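Local coordinates for protein 2-Cys peroxiredoxin (Plasmodium yoelii, PDB 2H01) that probably reduces hydrogen peroxide and organic hydroperoxides to water and alcohols as a thiol-specific, thioredoxin-linked peroxidase of the 2-Cys peroxiredoxin family, at residues A[50-53]-A[54-58]; A[58-61]-A[62-65]; A[155-158]-A[159-163]. One frame throughout, in Å; residues are numbered along the deposited sequence.

Contact 1: residues A[50-53]-A[54-58]; sequences EIIA and LDKAL
With chi1 of I52 at -48°, its CG2 methyl stands anti to the backbone N, on the flank along which the K56 side chain runs. K56 is extended beyond CG, so the two side chains run alongside each other in the same direction, with CG2 of I52 3.9 Å from CE of K56. The long aliphatic part of a lysine suits this place: it packs on the branched isoleucine and still carries its ammonium outward. L54, with CG anti to its carbonyl carbon (chi1 -65°), instead folds back over the preceding turn, bringing CG to 3.0 Å from O of E50.

These are i to i+4 neighbours on helix 49-56, which follows the predicted peroxidatic cysteine C47 in the thioredoxin-like fold; the I52 side chain lies about 6 Å from that of C47. The L54 N to E50 O bond is 3.0 Å long. D55 N meets O of I51 almost straight, at 170°. K56 N reaches I52 O at 3.1 Å, but the bond from A57 N to A53 O is weak, and A57 N also donates to L54 O at 2.8 Å. A53 is small enough to fit against V147, while the apolar L54 faces Y37, L68 and V147. The D55 carboxylate turns elsewhere, its OD1 accepting a hydrogen bond from the backbone N of K96.

Contact 2: residues A[58-61]-A[62-65]; sequences LDSF and KERN
R64 curls back over the last turn of helix 58-63 to grip the carbonyl of S60, and N65 closes that turn as the C-prime residue of a Schellman motif. NH1 of R64 donates to S60 O at 2.8 Å, with the oxygen only 5° out of the guanidinium plane. The approach to the carbonyl is bent, however: the C=O...NH1 angle is 114°. R64 N adds two weak bonds, to S60 O and to F61 O, so the S60 oxygen receives both the backbone and the side chain of one arginine.

On another flank of the turn, L58 and K62 pack by their aliphatic parts, CD2 of the leucine lying 3.6 Å from CE of the lysine. The lysine chain is extended beyond CG, which lets its methylenes cross the leucine before the ammonium is reached. NZ of K62 does not touch D59, though the opposite charge at OD1, 5.0 Å away, would probably favour this placement. E63 leans over the helix backbone, its CG 3.1 Å from D59 O, the same oxygen that accepts the E63 amide.

Further out, NE of R64 forms a salt bridge with OD2 of D155, a second tether that would limit rotation of the guanidinium. F61 points its ring into the core, among V66, L68, I150, L151 and I154, a place suited to a large apolar group. OD1 of N65 accepts a hydrogen bond from NZ of K32. The positive phi of N65 (58°) turns the backbone out of the helix toward strand 66-72. In the Schellman pattern V66 N pairs with F61 O, while N65 N donates to K62 O at 2.8 Å.

Contact 3: residues A[155-158]-A[159-163]; sequences DALQ and HHEKY
One face of the H160 imidazole lies over the peptide carbonyl of A156, whose C sits 3.9 Å from the ring plane beneath its centre. The carbonyl oxygen comes as close as 3.0 Å to CD2 of H160, and it also accepts the H160 amide at 2.7 Å. Both residues belong to the closing turns of helix 147-163, the last helix of the modelled chain, in the thioredoxin-like fold. One face of the H159 ring receives CD2 of Y163, one turn further along, near its rim, while ND1 of H159 lies at the edge of the tyrosine ring, in its plane. Histidine and tyrosine, with polar atoms on their rings, suit this exposed part of the helix.

The other side of the helix turns to Y33, which L157 and Q158 touch. E161, with CG anti to its carbonyl carbon (chi1 -60°), brings OE1 to 3.6 Å from CA of Q158. The Q158 amide and the E161 carboxylate lie in nearly parallel planes, 3° apart, but each is held elsewhere: NE2 of Q158 by R64 O, and OE1 of E161 by the Y33 hydroxyl. A water donates to Q158 O at 3.0 Å and to E161 OE1 at 2.8 Å.

How the contacts relate
Strand 33-38 leads by way of the loop bearing C47 to contact 1, on helix 49-56, and then to contact 2, on helix 58-63, before the chain enters the parallel strand 66-72; the two helices thus lie within a beta-alpha-beta crossover. Contacts 1 and 2 meet where L54 packs on F61. Contact 3 comes much later, on helix 147-163. Each contact is local, closing a helical turn; contact 2 starts on L58, where contact 1 ends, and contact 3 follows in series; none nests or crosses. Contact 3 touches contact 2 through R64, which links to D155 and Q158, but stays about 11 Å from contact 1 between nearest atoms.

Contact 1: residues A[50-53]-A[54-58]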
# COMPACT_ATOMS: atom_id res chain seq x y z
N GLU A 50 -10.53 4.50 -0.67
CA GLU A 50 -9.11 4.38 -0.34
C GLU A 50 -8.24 4.53 -1.58
O GLU A 50 -7.23 5.23 -1.55
CB GLU A 50 -8.81 3.05 0.37
CG GLU A 50 -9.75 1.91 0.04
CD GLU A 50 -11.07 2.00 0.79
OE1 GLU A 50 -11.05 2.12 2.04
OE2 GLU A 50 -12.14 1.93 0.14
N ILE A 51 -8.60 3.89 -2.68
CA ILE A 51 -7.80 4.04 -3.88
C ILE A 51 -7.81 5.48 -4.38
O ILE A 51 -6.77 6.05 -4.67
CB ILE A 51 -8.26 3.10 -4.99
CG1 ILE A 51 -8.06 1.64 -4.58
CG2 ILE A 51 -7.54 3.42 -6.27
CD1 ILE A 51 -8.81 0.64 -5.40
N ILE A 52 -8.63 6.06 -4.53
CA ILE A 52 -8.89 7.47 -4.81
C ILE A 52 -8.43 8.36 -3.66
O ILE A 52 -7.78 9.39 -3.87
CB ILE A 52 -10.39 7.70 -5.10
CG1 ILE A 52 -10.90 6.66 -6.10
CG2 ILE A 52 -10.62 9.11 -5.61
CD1 ILE A 52 -12.41 6.62 -6.21
N ALA A 53 -8.69 8.28 -2.74
CA ALA A 53 -8.08 9.19 -1.76
C ALA A 53 -6.55 9.15 -1.88
O ALA A 53 -5.90 10.19 -1.79
CB ALA A 53 -8.49 8.81 -0.36
N LEU A 54 -5.98 7.96 -2.08
CA LEU A 54 -4.53 7.84 -2.21
C LEU A 54 -4.02 8.42 -3.52
O LEU A 54 -3.05 9.20 -3.53
CB LEU A 54 -4.09 6.38 -2.10
CG LEU A 54 -4.33 5.69 -0.75
CD1 LEU A 54 -3.94 4.23 -0.86
CD2 LEU A 54 -3.52 6.39 0.34
N ASP A 55 -4.66 8.05 -4.63
CA ASP A 55 -4.23 8.55 -5.93
C ASP A 55 -4.32 10.07 -6.01
O ASP A 55 -3.49 10.72 -6.66
CB ASP A 55 -5.05 7.95 -7.07
CG ASP A 55 -4.45 8.25 -8.43
OD1 ASP A 55 -3.33 7.78 -8.70
OD2 ASP A 55 -5.08 8.98 -9.22
N LYS A 56 -5.34 10.63 -5.37
CA LYS A 56 -5.50 12.08 -5.37
C LYS A 56 -4.35 12.73 -4.59
O LYS A 56 -4.05 13.89 -4.78
CB LYS A 56 -6.84 12.48 -4.75
CG LYS A 56 -7.96 12.64 -5.77
CD LYS A 56 -9.29 12.86 -5.04
CE LYS A 56 -10.44 12.96 -6.02
NZ LYS A 56 -11.75 12.85 -5.31
N ALA A 57 -3.71 11.96 -3.72
CA ALA A 57 -2.59 12.48 -2.93
C ALA A 57 -1.24 11.95 -3.44
O ALA A 57 -0.23 12.10 -2.77
CB ALA A 57 -2.78 12.11 -1.48
N LEU A 58 -1.23 11.35 -4.62
CA LEU A 58 -0.00 10.79 -5.16
C LEU A 58 1.22 11.70 -5.03
O LEU A 58 2.26 11.27 -4.53
CB LEU A 58 -0.17 10.41 -6.63
CG LEU A 58 1.04 9.69 -7.23
CD1 LEU A 58 1.29 8.38 -6.48
CD2 LEU A 58 0.79 9.41 -8.70

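Contact 2: residues A[58-61]-A[62-65]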
# COMPACT_ATOMS: atom_id res chain seq x y z
N LEU A 58 -1.23 11.35 -4.62
CA LEU A 58 -0.00 10.79 -5.16
C LEU A 58 1.22 11.70 -5.03
O LEU A 58 2.26 11.27 -4.53
CB LEU A 58 -0.17 10.41 -6.63
CG LEU A 58 1.04 9.69 -7.23
CD1 LEU A 58 1.29 8.38 -6.48
CD2 LEU A 58 0.79 9.41 -8.70
N ASP A 59 1.11 12.94 -5.48
CA ASP A 59 2.24 13.85 -5.39
C ASP A 59 2.85 13.94 -3.99
O ASP A 59 4.07 14.01 -3.86
CB ASP A 59 1.86 15.24 -5.89
CG ASP A 59 1.75 15.30 -7.40
OD1 ASP A 59 2.59 14.65 -8.08
OD2 ASP A 59 0.84 15.99 -7.91
N SER A 60 2.01 13.94 -2.96
CA SER A 60 2.51 13.99 -1.58
C SER A 60 3.41 12.78 -1.31
O SER A 60 4.41 12.89 -0.59
CB SER A 60 1.35 14.00 -0.58
OG SER A 60 0.70 15.25 -0.54
N PHE A 61 3.05 11.63 -1.88
CA PHE A 61 3.84 10.40 -1.71
C PHE A 61 5.14 10.44 -2.50
O PHE A 61 6.19 10.05 -1.99
CB PHE A 61 3.03 9.16 -2.13
CG PHE A 61 1.97 8.79 -1.15
CD1 PHE A 61 0.65 9.15 -1.37
CD2 PHE A 61 2.30 8.17 0.05
CE1 PHE A 61 -0.33 8.90 -0.41
CE2 PHE A 61 1.32 7.91 1.01
CZ PHE A 61 0.01 8.28 0.78
N LYS A 62 5.09 10.93 -3.73
CA LYS A 62 6.30 11.01 -4.53
C LYS A 62 7.31 11.95 -3.87
O LYS A 62 8.51 11.68 -3.84
CB LYS A 62 5.99 11.51 -5.96
CG LYS A 62 5.29 10.49 -6.83
CD LYS A 62 5.04 11.00 -8.25
CE LYS A 62 4.30 9.95 -9.09
NZ LYS A 62 3.98 10.42 -10.46
N GLU A 63 6.81 13.07 -3.35
CA GLU A 63 7.66 14.07 -2.69
C GLU A 63 8.41 13.47 -1.51
O GLU A 63 9.51 13.92 -1.17
CB GLU A 63 6.82 15.26 -2.21
CG GLU A 63 6.24 16.10 -3.34
CD GLU A 63 5.11 17.01 -2.91
OE1 GLU A 63 4.66 16.92 -1.74
OE2 GLU A 63 4.65 17.82 -3.75
N ARG A 64 7.83 12.45 -0.90
CA ARG A 64 8.45 11.80 0.26
C ARG A 64 9.11 10.51 -0.15
O ARG A 64 9.47 9.68 0.69
CB ARG A 64 7.40 11.57 1.35
CG ARG A 64 6.72 12.87 1.80
CD ARG A 64 5.62 12.64 2.82
NE ARG A 64 5.20 13.90 3.43
CZ ARG A 64 4.47 14.85 2.83
NH1 ARG A 64 4.06 14.69 1.57
NH2 ARG A 64 4.17 15.96 3.48
N ASN A 65 9.25 10.34 -1.46
CA ASN A 65 9.89 9.17 -2.05
C ASN A 65 9.21 7.85 -1.66
O ASN A 65 9.87 6.87 -1.30
CB ASN A 65 11.37 9.15 -1.65
CG ASN A 65 12.22 8.34 -2.60
OD1 ASN A 65 11.85 8.12 -3.76
ND2 ASN A 65 13.38 7.89 -2.13

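Contact 3: residues A[155-158]-A[159-163]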
# COMPACT_ATOMS: atom_id res chain seq x y z
N ASP A 155 6.23 10.92 7.64
CA ASP A 155 7.09 12.02 8.06
C ASP A 155 7.78 11.67 9.37
O ASP A 155 8.97 11.92 9.55
CB ASP A 155 6.29 13.32 8.25
CG ASP A 155 5.89 13.96 6.93
OD1 ASP A 155 4.98 14.80 6.92
OD2 ASP A 155 6.50 13.62 5.89
N ALA A 156 7.03 11.08 10.29
CA ALA A 156 7.60 10.69 11.57
C ALA A 156 8.67 9.60 11.33
O ALA A 156 9.77 9.65 11.91
CB ALA A 156 6.51 10.16 12.51
N LEU A 157 8.35 8.63 10.49
CA LEU A 157 9.32 7.57 10.21
C LEU A 157 10.62 8.19 9.68
O LEU A 157 11.69 7.94 10.24
CB LEU A 157 8.76 6.57 9.18
CG LEU A 157 9.74 5.52 8.61
CD1 LEU A 157 10.33 4.66 9.75
CD2 LEU A 157 9.00 4.62 7.61
N GLN A 158 10.51 9.00 8.64
CA GLN A 158 11.70 9.62 8.07
C GLN A 158 12.42 10.53 9.06
O GLN A 158 13.63 10.66 9.00
CB GLN A 158 11.34 10.35 6.77
CG GLN A 158 10.65 9.40 5.78
CD GLN A 158 10.37 9.99 4.42
OE1 GLN A 158 10.21 11.20 4.27
NE2 GLN A 158 10.28 9.12 3.41
N HIS A 159 11.68 11.12 10.00
CA HIS A 159 12.32 11.97 10.99
C HIS A 159 13.04 11.08 12.01
O HIS A 159 14.12 11.42 12.49
CB HIS A 159 11.29 12.86 11.71
CG HIS A 159 11.91 13.94 12.54
ND1 HIS A 159 12.42 15.10 11.98
CD2 HIS A 159 12.13 14.04 13.87
CE1 HIS A 159 12.92 15.86 12.94
NE2 HIS A 159 12.76 15.24 14.09
N HIS A 160 12.46 9.92 12.32
CA HIS A 160 13.08 8.99 13.26
C HIS A 160 14.35 8.33 12.70
O HIS A 160 15.30 8.07 13.45
CB HIS A 160 12.10 7.89 13.65
CG HIS A 160 10.90 8.38 14.40
ND1 HIS A 160 9.88 7.54 14.80
CD2 HIS A 160 10.54 9.62 14.81
CE1 HIS A 160 8.95 8.25 15.41
NE2 HIS A 160 9.33 9.51 15.43
N GLU A 161 14.38 8.07 11.40
CA GLU A 161 15.54 7.46 10.76
C GLU A 161 16.71 8.45 10.78
O GLU A 161 17.87 8.08 10.90
CB GLU A 161 15.24 7.11 9.30
CG GLU A 161 14.09 6.11 9.09
CD GLU A 161 13.84 5.86 7.61
OE1 GLU A 161 13.65 6.85 6.87
OE2 GLU A 161 13.82 4.69 7.19
N LYS A 162 16.36 9.73 10.67
CA LYS A 162 17.33 10.80 10.67
C LYS A 162 17.92 11.08 12.04
O LYS A 162 19.14 11.06 12.21
CB LYS A 162 16.67 12.07 10.13
CG LYS A 162 17.29 12.65 8.87
CD LYS A 162 18.16 13.88 9.19
CE LYS A 162 18.76 14.50 7.92
NZ LYS A 162 19.46 15.79 8.20
N TYR A 163 17.07 11.31 13.04
CA TYR A 163 17.56 11.67 14.38
C TYR A 163 17.50 10.69 15.54
O TYR A 163 18.04 10.98 16.60
CB TYR A 163 16.88 12.97 14.81
CG TYR A 163 17.04 14.08 13.81
CD1 TYR A 163 18.28 14.70 13.62
CD2 TYR A 163 15.98 14.47 13.01
CE1 TYR A 163 18.45 15.69 12.65
CE2 TYR A 163 16.13 15.45 12.03
CZ TYR A 163 17.36 16.06 11.86
OH TYR A 163 17.50 17.01 10.88
O HOH W 1 14.92 9.30 6.72